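Local atomic coordinates of anti-H(O) lectin I (Ulex europaeus, PDB entry 1JXN), a protein that binds carbohydrates as a legume lectin specific for L-fucose, with a calcium and a manganese ion bound beside the sugar-binding loops. Residues D43-I48 / G216-G221; P82-D87 / I220-T225; G105-F110 / A123-T128; L89-A94 / V210-S215. One frame throughout, in Å; residues are numbered along the deposited sequence.

Interaction 1 (D43-I48 / G216-G221); sequences DETGGI and GSTYIG. Unlike the reference sequence in segment 216-221: Ser217 (reference Gly). With MFU (methyl alpha-L-fucopyranoside), chain E.
Asp43 meets Tyr219 and Ile220 where two antiparallel strands of the curved lectin sheet run out into the sugar-binding loops. Its backbone O accepts a hydrogen bond from Ile220 N (2.9 Å), with the donor in the carbonyl plane, and the same oxygen lies against the Tyr219 ring. The Asp43 side chain runs alongside that of Ile220, CB touching CG2 at 3.9 Å, and its carboxylate suits this exposed end of the contact.

Two residues further along the chain, Thr45 O receives Thr218 N at 3.3 Å. On the face of the sheet away from Glu44 and Tyr219 the two threonine methyls, CG2 to CG2, touch at 3.8 Å, and Thr218 OG1 is bonded to Thr86 O. Beyond them the strands close tightly: Gly216 N gives to Gly47 O and Gly47 N to Gly216 O, both at 2.9 Å. Gly46 CA lies close against Gly216 O, and glycine suits the place because a CB here would run into that oxygen and Ser217 CB.

Turned away from its own backbone N (chi1 -177°), the Tyr219 ring lies between protein and ligand. Ile220 CG2 sits over its centre on one face, and C5 of the methyl fucoside lies over the other, offset toward the rim. Glu44 CG comes to the ring edge, and OE2 accepts O3 of the sugar at 3.0 Å. Arg102 forms a salt bridge with this same oxygen, which probably steadies the carboxylate as an anion. Sugar recognition here thus pairs an apolar aromatic face with a charged acceptor, both carried by adjoining strand ends.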
loop_
_atom_site.group_PDB
_atom_site.type_symbol
_atom_site.label_atom_id
_atom_site.label_comp_id
_atom_site.label_asym_id
_atom_site.label_seq_id
_atom_site.Cartn_x
_atom_site.Cartn_y
_atom_site.Cartn_z
ATOM N N ASP A 43 28.722 17.015 2.923
ATOM C CA ASP A 43 29.812 16.050 2.671
ATOM C C ASP A 43 29.284 14.607 2.584
ATOM O O ASP A 43 29.732 13.819 1.740
ATOM C CB ASP A 43 30.893 16.148 3.766
ATOM C CG ASP A 43 31.447 17.564 3.945
ATOM O OD1 ASP A 43 32.687 17.689 4.062
ATOM O OD2 ASP A 43 30.660 18.542 4.019
ATOM N N GLU A 44 28.339 14.285 3.473
ATOM C CA GLU A 44 27.673 12.972 3.528
ATOM C C GLU A 44 26.210 13.183 3.114
ATOM O O GLU A 44 25.403 13.629 3.922
ATOM C CB GLU A 44 27.716 12.411 4.951
ATOM C CG GLU A 44 29.105 12.117 5.460
ATOM C CD GLU A 44 29.134 11.935 6.953
ATOM O OE1 GLU A 44 28.429 12.694 7.650
ATOM O OE2 GLU A 44 29.863 11.043 7.436
ATOM N N THR A 45 25.874 12.865 1.868
ATOM C CA THR A 45 24.510 13.050 1.363
ATOM C C THR A 45 23.843 11.737 0.966
ATOM O O THR A 45 24.519 10.764 0.652
ATOM C CB THR A 45 24.499 13.986 0.116
ATOM O OG1 THR A 45 23.161 14.123 -0.402
ATOM C CG2 THR A 45 25.430 13.435 -0.975
ATOM N N GLY A 46 22.514 11.727 0.935
ATOM C CA GLY A 46 21.803 10.521 0.540
ATOM C C GLY A 46 20.301 10.644 0.651
ATOM O O GLY A 46 19.797 11.667 1.133
ATOM N N GLY A 47 19.582 9.596 0.258
ATOM C CA GLY A 47 18.138 9.646 0.329
ATOM C C GLY A 47 17.459 8.316 0.557
ATOM O O GLY A 47 17.976 7.266 0.199
ATOM N N ILE A 48 16.266 8.381 1.130
ATOM C CA ILE A 48 15.469 7.206 1.419
ATOM C C ILE A 48 14.185 7.326 0.634
ATOM O O ILE A 48 13.690 8.422 0.429
ATOM C CB ILE A 48 15.094 7.145 2.893
ATOM C CG1 ILE A 48 16.347 7.134 3.763
ATOM C CG2 ILE A 48 14.254 5.932 3.162
ATOM C CD1 ILE A 48 16.053 7.014 5.237
ATOM N N GLY A 216 20.161 5.389 -0.376
ATOM C CA GLY A 216 21.383 5.483 -1.165
ATOM C C GLY A 216 22.227 6.682 -0.776
ATOM O O GLY A 216 21.700 7.791 -0.659
ATOM N N SER A 217 23.534 6.473 -0.598
ATOM C CA SER A 217 24.453 7.544 -0.191
ATOM C C SER A 217 25.835 7.500 -0.842
ATOM O O SER A 217 26.284 6.458 -1.306
ATOM C CB SER A 217 24.616 7.531 1.320
ATOM O OG SER A 217 24.605 6.208 1.805
ATOM N N THR A 218 26.509 8.643 -0.845
ATOM C CA THR A 218 27.833 8.794 -1.442
ATOM C C THR A 218 28.622 9.791 -0.588
ATOM O O THR A 218 28.188 10.146 0.507
ATOM C CB THR A 218 27.714 9.304 -2.905
ATOM O OG1 THR A 218 28.988 9.245 -3.541
ATOM C CG2 THR A 218 27.216 10.734 -2.945
ATOM N N TYR A 219 29.758 10.273 -1.070
ATOM C CA TYR A 219 30.549 11.196 -0.259
ATOM C C TYR A 219 31.308 12.209 -1.110
ATOM O O TYR A 219 31.728 11.901 -2.223
ATOM C CB TYR A 219 31.538 10.376 0.580
ATOM C CG TYR A 219 32.405 11.170 1.533
ATOM C CD1 TYR A 219 33.794 11.169 1.400
ATOM C CD2 TYR A 219 31.846 11.878 2.589
ATOM C CE1 TYR A 219 34.605 11.837 2.299
ATOM C CE2 TYR A 219 32.636 12.549 3.497
ATOM C CZ TYR A 219 34.020 12.525 3.350
ATOM O OH TYR A 219 34.819 13.152 4.291
ATOM N N ILE A 220 31.496 13.411 -0.570
ATOM C CA ILE A 220 32.205 14.476 -1.274
ATOM C C ILE A 220 33.521 13.929 -1.786
ATOM O O ILE A 220 34.242 13.243 -1.057
ATOM C CB ILE A 220 32.492 15.698 -0.361
ATOM C CG1 ILE A 220 33.282 16.764 -1.123
ATOM C CG2 ILE A 220 33.283 15.277 0.868
ATOM C CD1 ILE A 220 32.466 17.520 -2.164
ATOM N N GLY A 221 33.802 14.185 -3.060
ATOM C CA GLY A 221 35.039 13.706 -3.656
ATOM C C GLY A 221 34.876 12.358 -4.319
ATOM O O GLY A 221 35.374 12.145 -5.421
HETATM C C1 MFU E . 33.988 8.224 6.039
HETATM C C2 MFU E . 32.543 8.006 6.548
HETATM C C3 MFU E . 31.586 8.654 5.523
HETATM C C4 MFU E . 31.804 7.996 4.140
HETATM C C5 MFU E . 33.255 8.198 3.696
HETATM C C6 MFU E . 33.499 7.534 2.317
HETATM O O1 MFU E . 34.272 9.675 6.012
HETATM O O2 MFU E . 32.393 8.573 7.857
HETATM O O3 MFU E . 30.244 8.488 5.948
HETATM O O4 MFU E . 31.521 6.602 4.217
HETATM O O5 MFU E . 34.154 7.643 4.683
HETATM C CM MFU E . 34.515 10.659 7.048
#

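Interaction 2 (P82-D87 / I220-T225); sequences PKAATD and IGRQAT. With MFU (methyl alpha-L-fucopyranoside), chain E.
The side chains of Arg222 and Thr86 cross at about a right angle, the threonine methyl lying against the aliphatic part of the arginine. Thr86 CG2 touches Arg222 CD at 3.5 Å and also approaches CB. This methyl is anti to the carbonyl carbon of its own residue, a setting that leaves it pointing between the arginine and the ligand, where it meets C6 of the methyl fucoside at 3.4 Å. A branched residue suits the place because its methyl can face the sugar's own methyl group.

Arg222 starts out toward the 82-87 loop. Its CB, CG and CD pass alongside Ala84 O, and the bend at the third torsion (chi3 104°) then turns NE onto that oxygen at 2.8 Å. NE lies in the plane of that carbonyl, and the oxygen in turn sits slightly off the guanidinium plane. Ala84 belongs to a type I turn, Pro82 to Ala85, and the arginine therefore grips the turn's backbone. A nearly straight bond (175°) runs from Thr86 N to Arg222 O at 3.1 Å. Small residues fill the inner end, where Ala85 CB and Ala224 CB meet at 4.2 Å.

Asp87 follows a cis peptide bond, a hallmark of the sugar-binding loop in legume lectins, and its OD2 accepts O4 of the fucoside at 2.7 Å. Both firm bonds between the loops end on main-chain carbonyls, one given by a guanidinium N-H and one by a backbone N-H, so the loops are tied together next to the sugar; Thr86 gives it an apolar wall and Asp87 an acceptor.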
loop_
_atom_site.group_PDB
_atom_site.type_symbol
_atom_site.label_atom_id
_atom_site.label_comp_id
_atom_site.label_asym_id
_atom_site.label_seq_id
_atom_site.Cartn_x
_atom_site.Cartn_y
_atom_site.Cartn_z
ATOM N N PRO A 82 35.869 5.049 -10.087
ATOM C CA PRO A 82 34.848 4.042 -9.768
ATOM C C PRO A 82 35.215 3.154 -8.589
ATOM O O PRO A 82 34.421 2.976 -7.673
ATOM C CB PRO A 82 34.766 3.203 -11.061
ATOM C CG PRO A 82 35.271 4.110 -12.119
ATOM C CD PRO A 82 36.434 4.784 -11.423
ATOM N N LYS A 83 36.423 2.592 -8.642
ATOM C CA LYS A 83 36.924 1.703 -7.599
ATOM C C LYS A 83 36.984 2.423 -6.267
ATOM O O LYS A 83 36.919 1.786 -5.213
ATOM C CB LYS A 83 38.307 1.149 -7.971
ATOM N N ALA A 84 37.027 3.752 -6.327
ATOM C CA ALA A 84 37.086 4.581 -5.132
ATOM C C ALA A 84 35.764 5.277 -4.803
ATOM O O ALA A 84 35.695 6.055 -3.837
ATOM C CB ALA A 84 38.202 5.608 -5.267
ATOM N N ALA A 85 34.715 4.982 -5.571
ATOM C CA ALA A 85 33.405 5.598 -5.350
ATOM C C ALA A 85 32.648 5.044 -4.123
ATOM O O ALA A 85 32.708 3.851 -3.817
ATOM C CB ALA A 85 32.569 5.475 -6.595
ATOM N N THR A 86 31.967 5.943 -3.413
ATOM C CA THR A 86 31.186 5.624 -2.212
ATOM C C THR A 86 29.683 5.885 -2.482
ATOM O O THR A 86 29.346 6.559 -3.469
ATOM C CB THR A 86 31.615 6.564 -1.053
ATOM O OG1 THR A 86 31.198 7.917 -1.318
ATOM C CG2 THR A 86 33.107 6.521 -0.881
ATOM N N ASP A 87 28.759 5.304 -1.706
ATOM C CA ASP A 87 28.974 4.410 -0.566
ATOM C C ASP A 87 28.076 3.211 -0.826
ATOM O O ASP A 87 28.262 2.154 -0.220
ATOM C CB ASP A 87 28.492 5.044 0.713
ATOM C CG ASP A 87 29.507 5.933 1.318
ATOM O OD1 ASP A 87 29.462 7.151 1.052
ATOM O OD2 ASP A 87 30.357 5.416 2.079
ATOM N N ILE A 220 31.496 13.411 -0.570
ATOM C CA ILE A 220 32.205 14.476 -1.274
ATOM C C ILE A 220 33.521 13.929 -1.786
ATOM O O ILE A 220 34.242 13.243 -1.057
ATOM C CB ILE A 220 32.492 15.698 -0.361
ATOM C CG1 ILE A 220 33.282 16.764 -1.123
ATOM C CG2 ILE A 220 33.283 15.277 0.868
ATOM C CD1 ILE A 220 32.466 17.520 -2.164
ATOM N N GLY A 221 33.802 14.185 -3.060
ATOM C CA GLY A 221 35.039 13.706 -3.656
ATOM C C GLY A 221 34.876 12.358 -4.319
ATOM O O GLY A 221 35.374 12.145 -5.421
ATOM N N ARG A 222 34.194 11.442 -3.643
ATOM C CA ARG A 222 33.953 10.105 -4.184
ATOM C C ARG A 222 32.462 9.949 -4.532
ATOM O O ARG A 222 31.867 8.887 -4.297
ATOM C CB ARG A 222 34.367 9.043 -3.152
ATOM C CG ARG A 222 35.781 9.204 -2.617
ATOM C CD ARG A 222 36.006 8.399 -1.336
ATOM N NE ARG A 222 36.775 7.171 -1.550
ATOM C CZ ARG A 222 37.939 6.904 -0.957
ATOM N NH1 ARG A 222 38.481 7.773 -0.108
ATOM N NH2 ARG A 222 38.563 5.761 -1.208
ATOM N N GLN A 223 31.876 10.987 -5.133
ATOM C CA GLN A 223 30.455 10.974 -5.482
ATOM C C GLN A 223 30.014 10.059 -6.618
ATOM O O GLN A 223 30.715 9.895 -7.617
ATOM C CB GLN A 223 29.957 12.391 -5.739
ATOM C CG GLN A 223 29.977 13.275 -4.493
ATOM C CD GLN A 223 29.222 14.576 -4.678
ATOM O OE1 GLN A 223 29.096 15.075 -5.789
ATOM N NE2 GLN A 223 28.718 15.135 -3.578
ATOM N N ALA A 224 28.844 9.457 -6.432
ATOM C CA ALA A 224 28.218 8.559 -7.409
ATOM C C ALA A 224 26.746 8.482 -7.034
ATOM O O ALA A 224 26.395 8.623 -5.855
ATOM C CB ALA A 224 28.824 7.169 -7.327
ATOM N N THR A 225 25.877 8.313 -8.025
ATOM C CA THR A 225 24.454 8.191 -7.733
ATOM C C THR A 225 24.014 6.730 -7.858
ATOM O O THR A 225 24.546 5.969 -8.684
ATOM C CB THR A 225 23.559 9.117 -8.604
ATOM O OG1 THR A 225 22.191 8.948 -8.210
ATOM C CG2 THR A 225 23.695 8.798 -10.095
HETATM C C1 MFU E . 33.988 8.224 6.039
HETATM C C2 MFU E . 32.543 8.006 6.548
HETATM C C3 MFU E . 31.586 8.654 5.523
HETATM C C4 MFU E . 31.804 7.996 4.140
HETATM C C5 MFU E . 33.255 8.198 3.696
HETATM C C6 MFU E . 33.499 7.534 2.317
HETATM O O1 MFU E . 34.272 9.675 6.012
HETATM O O2 MFU E . 32.393 8.573 7.857
HETATM O O3 MFU E . 30.244 8.488 5.948
HETATM O O4 MFU E . 31.521 6.602 4.217
HETATM O O5 MFU E . 34.154 7.643 4.683
HETATM C CM MFU E . 34.515 10.659 7.048
#

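Interaction 3 (G105-F110 / A123-T128). With MN (manganese (II) ion), chain F; CA (calcium ion), chain G; MFU (methyl alpha-L-fucopyranoside), chain E.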
loop_
_atom_site.group_PDB
_atom_site.type_symbol
_atom_site.label_atom_id
_atom_site.label_comp_id
_atom_site.label_asym_id
_atom_site.label_seq_id
_atom_site.Cartn_x
_atom_site.Cartn_y
_atom_site.Cartn_z
ATOM N N GLY A 105 28.711 6.472 4.607
ATOM C CA GLY A 105 28.871 5.061 4.905
ATOM C C GLY A 105 27.774 4.480 5.763
ATOM O O GLY A 105 27.663 3.270 5.897
ATOM N N TYR A 106 26.962 5.346 6.349
ATOM C CA TYR A 106 25.878 4.901 7.203
ATOM C C TYR A 106 24.566 4.714 6.466
ATOM O O TYR A 106 23.582 4.278 7.058
ATOM C CB TYR A 106 25.740 5.855 8.373
ATOM C CG TYR A 106 26.985 5.852 9.234
ATOM C CD1 TYR A 106 28.046 6.735 8.980
ATOM C CD2 TYR A 106 27.118 4.949 10.292
ATOM C CE1 TYR A 106 29.201 6.712 9.758
ATOM C CE2 TYR A 106 28.268 4.924 11.070
ATOM C CZ TYR A 106 29.296 5.807 10.802
ATOM O OH TYR A 106 30.392 5.803 11.615
ATOM N N PHE A 107 24.563 5.042 5.173
ATOM C CA PHE A 107 23.400 4.872 4.291
ATOM C C PHE A 107 22.094 5.618 4.591
ATOM O O PHE A 107 21.125 5.481 3.847
ATOM C CB PHE A 107 23.085 3.383 4.152
ATOM C CG PHE A 107 24.218 2.573 3.599
ATOM C CD1 PHE A 107 24.917 1.682 4.420
ATOM C CD2 PHE A 107 24.582 2.688 2.251
ATOM C CE1 PHE A 107 25.958 0.917 3.904
ATOM C CE2 PHE A 107 25.620 1.932 1.723
ATOM C CZ PHE A 107 26.313 1.041 2.546
ATOM N N GLY A 108 22.074 6.410 5.661
ATOM C CA GLY A 108 20.876 7.136 6.055
ATOM C C GLY A 108 20.106 6.405 7.148
ATOM O O GLY A 108 19.261 6.996 7.824
ATOM N N LEU A 109 20.421 5.130 7.357
ATOM C CA LEU A 109 19.735 4.317 8.359
ATOM C C LEU A 109 20.245 4.456 9.784
ATOM O O LEU A 109 19.467 4.366 10.728
ATOM C CB LEU A 109 19.813 2.850 7.976
ATOM C CG LEU A 109 19.620 2.544 6.503
ATOM C CD1 LEU A 109 19.756 1.053 6.283
ATOM C CD2 LEU A 109 18.268 3.035 6.045
ATOM N N PHE A 110 21.554 4.658 9.928
ATOM C CA PHE A 110 22.202 4.755 11.241
ATOM C C PHE A 110 22.928 6.079 11.439
ATOM O O PHE A 110 23.473 6.635 10.484
ATOM C CB PHE A 110 23.205 3.608 11.382
ATOM C CG PHE A 110 22.708 2.291 10.825
ATOM C CD1 PHE A 110 21.907 1.446 11.598
ATOM C CD2 PHE A 110 23.053 1.889 9.532
ATOM C CE1 PHE A 110 21.458 0.224 11.089
ATOM C CE2 PHE A 110 22.608 0.668 9.019
ATOM C CZ PHE A 110 21.813 -0.165 9.802
ATOM N N ALA A 123 18.497 -4.425 6.948
ATOM C CA ALA A 123 18.781 -3.970 5.615
ATOM C C ALA A 123 19.758 -4.875 4.908
ATOM O O ALA A 123 20.621 -5.482 5.535
ATOM C CB ALA A 123 19.332 -2.564 5.685
ATOM N N VAL A 124 19.577 -5.001 3.604
ATOM C CA VAL A 124 20.464 -5.784 2.764
ATOM C C VAL A 124 21.268 -4.720 2.019
ATOM O O VAL A 124 20.763 -4.095 1.084
ATOM C CB VAL A 124 19.674 -6.661 1.758
ATOM C CG1 VAL A 124 20.620 -7.346 0.807
ATOM C CG2 VAL A 124 18.853 -7.691 2.493
ATOM N N GLU A 125 22.485 -4.459 2.484
ATOM C CA GLU A 125 23.329 -3.450 1.866
ATOM C C GLU A 125 24.169 -3.932 0.696
ATOM O O GLU A 125 24.469 -5.116 0.552
ATOM C CB GLU A 125 24.243 -2.804 2.904
ATOM C CG GLU A 125 25.230 -3.765 3.542
ATOM C CD GLU A 125 26.409 -3.072 4.176
ATOM O OE1 GLU A 125 27.539 -3.334 3.733
ATOM O OE2 GLU A 125 26.224 -2.278 5.115
ATOM N N PHE A 126 24.485 -2.979 -0.169
ATOM C CA PHE A 126 25.323 -3.169 -1.347
ATOM C C PHE A 126 26.316 -2.033 -1.142
ATOM O O PHE A 126 26.123 -0.910 -1.629
ATOM C CB PHE A 126 24.507 -2.973 -2.623
ATOM C CG PHE A 126 23.338 -3.897 -2.728
ATOM C CD1 PHE A 126 22.200 -3.686 -1.955
ATOM C CD2 PHE A 126 23.396 -5.012 -3.541
ATOM C CE1 PHE A 126 21.140 -4.571 -1.982
ATOM C CE2 PHE A 126 22.340 -5.912 -3.580
ATOM C CZ PHE A 126 21.209 -5.688 -2.794
ATOM N N ASP A 127 27.322 -2.330 -0.320
ATOM C CA ASP A 127 28.365 -1.394 0.082
ATOM C C ASP A 127 29.486 -1.289 -0.949
ATOM O O ASP A 127 30.165 -2.271 -1.238
ATOM C CB ASP A 127 28.925 -1.867 1.417
ATOM C CG ASP A 127 29.645 -0.788 2.169
ATOM O OD1 ASP A 127 29.602 -0.822 3.413
ATOM O OD2 ASP A 127 30.251 0.097 1.533
ATOM N N THR A 128 29.704 -0.095 -1.489
ATOM C CA THR A 128 30.745 0.090 -2.496
ATOM C C THR A 128 32.122 0.519 -1.978
ATOM O O THR A 128 33.089 0.506 -2.739
ATOM C CB THR A 128 30.301 1.052 -3.607
ATOM O OG1 THR A 128 30.065 2.345 -3.047
ATOM C CG2 THR A 128 29.022 0.565 -4.276
HETATM MN MN MN F . 29.237 -2.508 4.900
HETATM CA CA CA G . 30.891 1.014 3.596
HETATM C C1 MFU E . 33.988 8.224 6.039
HETATM C C2 MFU E . 32.543 8.006 6.548
HETATM C C3 MFU E . 31.586 8.654 5.523
HETATM C C4 MFU E . 31.804 7.996 4.140
HETATM C C5 MFU E . 33.255 8.198 3.696
HETATM C C6 MFU E . 33.499 7.534 2.317
HETATM O O1 MFU E . 34.272 9.675 6.012
HETATM O O2 MFU E . 32.393 8.573 7.857
HETATM O O3 MFU E . 30.244 8.488 5.948
HETATM O O4 MFU E . 31.521 6.602 4.217
HETATM O O5 MFU E . 34.154 7.643 4.683
HETATM C CM MFU E . 34.515 10.659 7.048
HETATM O O HOH W 1 29.468 1.409 5.431
HETATM O O HOH W 2 28.497 -1.044 6.384
HETATM O O HOH W 3 29.151 -4.460 5.863
HETATM O O HOH W 4 29.879 2.694 2.507
#
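Phe107 reaches from its loop to Glu125 and Asp127 on the metal-binding strand. From CB, which points toward that strand, CG leaves beside the backbone N (chi1 -59°) and carries the ring between the loop and the carboxylates. The carbonyl carbon of Gly105 lies over one ring face, offset toward the rim. On one flank CE1 comes to Glu125 OE2 at 3.4 Å; on the other CE2 faces the more distant Phe126 O. At the tip CZ meets Asp127 CG at 3.8 Å, edge-on, with ring and carboxylate planes 82° apart. An aromatic edge suits this place, since its weakly positive hydrogens probably favour the nearby oxygens.

The carboxylates belong to the paired metal site of legume lectins. Asp127 OD1 bridges manganese (2.3 Å) and calcium, OD2 completes a bidentate grip on calcium, and Glu125 OE1 binds manganese at 2.2 Å. Asp137 contributes to both ions.

Gly105 ties the site to the ligand: its O accepts a bond from a calcium-bound water at 2.6 Å, and its N donates to O3 of the methyl fucoside at 2.9 Å. Further along, Leu109 CD1 packs on Ala123 CB at 3.7 Å.

Interaction 4 (L89-A94 / V210-S215); sequences LTFFLA and VSVGFS
Two neighbouring antiparallel strands at the heart of the curved sheet make this contact, with Thr90 set against Ser215, Phe91 against Phe214 and Phe92 against Gly213. Backbone bonds join them: Gly213 N gives to Phe92 O at 3.2 Å, and Ser211 N gives to Ala94 O at 2.8 Å.

One face is apolar. Phe91 turns its edge to the face of Phe214 in an offset edge-to-face pair, centroids 5.9 Å apart and planes at 63°. Further along, Phe91 CZ touches Val212 CB at 3.9 Å, the two side chains pointing the same way, and Leu93 CG reaches Val212 CG1 at the same distance. Large hydrophobic residues suit this face because it meets the second sheet: Phe91 and Leu93 touch Phe68, and Phe214 packs against Phe72 and Trp231.

The other face carries Thr90, Phe92 and Ser215. With chi1 at 71°, the Phe92 ring leans over toward Gly213, which has no side chain on this face, and brings CE1 to Phe214 O at 3.3 Å, near the ring plane. Thr90 CB lies 3.6 Å from Ser215 OG, and that hydroxyl is hydrogen-bonded to Phe107 O of the overlying loop. Aromatic and aliphatic residues between the sheets, with loops laid over the outer, concave face, are typical of the legume lectin beta sandwich.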
loop_
_atom_site.group_PDB
_atom_site.type_symbol
_atom_site.label_atom_id
_atom_site.label_comp_id
_atom_site.label_asym_id
_atom_site.label_seq_id
_atom_site.Cartn_x
_atom_site.Cartn_y
_atom_site.Cartn_z
ATOM N N LEU A 89 23.882 1.507 -1.792
ATOM C CA LEU A 89 22.439 1.562 -1.569
ATOM C C LEU A 89 22.021 0.482 -0.585
ATOM O O LEU A 89 22.840 -0.325 -0.137
ATOM C CB LEU A 89 21.665 1.396 -2.877
ATOM C CG LEU A 89 21.859 0.074 -3.605
ATOM C CD1 LEU A 89 20.703 -0.166 -4.561
ATOM C CD2 LEU A 89 23.188 0.082 -4.338
ATOM N N THR A 90 20.728 0.431 -0.304
ATOM C CA THR A 90 20.194 -0.519 0.653
ATOM C C THR A 90 18.707 -0.774 0.441
ATOM O O THR A 90 18.020 0.027 -0.197
ATOM C CB THR A 90 20.345 0.079 2.058
ATOM O OG1 THR A 90 21.735 0.125 2.406
ATOM C CG2 THR A 90 19.584 -0.718 3.081
ATOM N N PHE A 91 18.260 -1.951 0.862
ATOM C CA PHE A 91 16.845 -2.287 0.864
ATOM C C PHE A 91 16.611 -2.500 2.369
ATOM O O PHE A 91 17.326 -3.283 2.996
ATOM C CB PHE A 91 16.517 -3.566 0.117
ATOM C CG PHE A 91 15.101 -4.006 0.335
ATOM C CD1 PHE A 91 14.818 -5.165 1.037
ATOM C CD2 PHE A 91 14.043 -3.206 -0.088
ATOM C CE1 PHE A 91 13.505 -5.524 1.324
ATOM C CE2 PHE A 91 12.736 -3.551 0.191
ATOM C CZ PHE A 91 12.460 -4.714 0.902
ATOM N N PHE A 92 15.621 -1.839 2.954
ATOM C CA PHE A 92 15.446 -1.985 4.385
ATOM C C PHE A 92 14.029 -2.030 4.947
ATOM O O PHE A 92 13.064 -1.554 4.324
ATOM C CB PHE A 92 16.227 -0.876 5.099
ATOM C CG PHE A 92 15.623 0.504 4.931
ATOM C CD1 PHE A 92 15.518 1.095 3.669
ATOM C CD2 PHE A 92 15.141 1.207 6.038
ATOM C CE1 PHE A 92 14.946 2.359 3.518
ATOM C CE2 PHE A 92 14.568 2.476 5.892
ATOM C CZ PHE A 92 14.473 3.046 4.628
ATOM N N LEU A 93 13.936 -2.637 6.129
ATOM C CA LEU A 93 12.702 -2.754 6.894
ATOM C C LEU A 93 13.022 -1.992 8.171
ATOM O O LEU A 93 14.129 -2.101 8.691
ATOM C CB LEU A 93 12.357 -4.219 7.179
ATOM C CG LEU A 93 11.753 -5.010 6.007
ATOM C CD1 LEU A 93 12.733 -5.165 4.877
ATOM C CD2 LEU A 93 11.296 -6.372 6.452
ATOM N N ALA A 94 12.102 -1.150 8.624
ATOM C CA ALA A 94 12.316 -0.349 9.833
ATOM C C ALA A 94 11.001 0.296 10.227
ATOM O O ALA A 94 10.018 0.152 9.517
ATOM C CB ALA A 94 13.335 0.732 9.541
ATOM N N VAL A 210 6.232 -2.380 9.600
ATOM C CA VAL A 210 7.452 -1.733 9.153
ATOM C C VAL A 210 7.306 -1.183 7.751
ATOM O O VAL A 210 6.349 -1.473 7.049
ATOM C CB VAL A 210 8.636 -2.720 9.098
ATOM C CG1 VAL A 210 9.066 -3.137 10.494
ATOM C CG2 VAL A 210 8.282 -3.919 8.230
ATOM N N SER A 211 8.281 -0.391 7.346
ATOM C CA SER A 211 8.294 0.137 6.007
ATOM C C SER A 211 9.317 -0.685 5.236
ATOM O O SER A 211 10.151 -1.364 5.824
ATOM C CB SER A 211 8.641 1.634 6.015
ATOM O OG SER A 211 9.845 1.933 6.704
ATOM N N VAL A 212 9.131 -0.765 3.935
ATOM C CA VAL A 212 10.062 -1.482 3.093
ATOM C C VAL A 212 10.418 -0.442 2.046
ATOM O O VAL A 212 9.532 0.283 1.566
ATOM C CB VAL A 212 9.437 -2.736 2.444
ATOM C CG1 VAL A 212 8.990 -3.711 3.518
ATOM C CG2 VAL A 212 8.291 -2.364 1.504
ATOM N N GLY A 213 11.705 -0.312 1.743
ATOM C CA GLY A 213 12.112 0.671 0.769
ATOM C C GLY A 213 13.572 0.613 0.443
ATOM O O GLY A 213 14.196 -0.421 0.591
ATOM N N PHE A 214 14.118 1.747 0.037
ATOM C CA PHE A 214 15.516 1.847 -0.353
ATOM C C PHE A 214 16.205 3.070 0.247
ATOM O O PHE A 214 15.553 4.000 0.734
ATOM C CB PHE A 214 15.617 1.976 -1.874
ATOM C CG PHE A 214 15.018 0.826 -2.655
ATOM C CD1 PHE A 214 13.851 1.010 -3.391
ATOM C CD2 PHE A 214 15.674 -0.393 -2.747
ATOM C CE1 PHE A 214 13.365 0.013 -4.198
ATOM C CE2 PHE A 214 15.186 -1.386 -3.551
ATOM C CZ PHE A 214 14.030 -1.186 -4.283
ATOM N N SER A 215 17.530 3.068 0.203
ATOM C CA SER A 215 18.320 4.193 0.697
ATOM C C SER A 215 19.606 4.208 -0.114
ATOM O O SER A 215 20.085 3.144 -0.512
ATOM C CB SER A 215 18.615 4.054 2.187
ATOM O OG SER A 215 19.938 3.605 2.401
#

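In the fold
Interactions 1, 2 and 3 converge on the fucoside: Glu44, Asp87 and Gly105 each hydrogen-bond to it, and Asn134 supplies a further bond. Interactions 1 and 2, with centres about 9 Å apart, share Ile220 and Gly221 and are stitched by a bond from Asp87 N to Ser217 O (2.8 Å). Interaction 3 joins interaction 2 through Thr128 N and Asp87 O at 3.0 Å, linking sugar loop to metal strand. Interaction 4 lies deeper, its centre about 21 Å from that of interaction 2, yet it shares strand 209-219 with interaction 1 and reaches interaction 3 through Val124 N and Phe91 O at 2.9 Å.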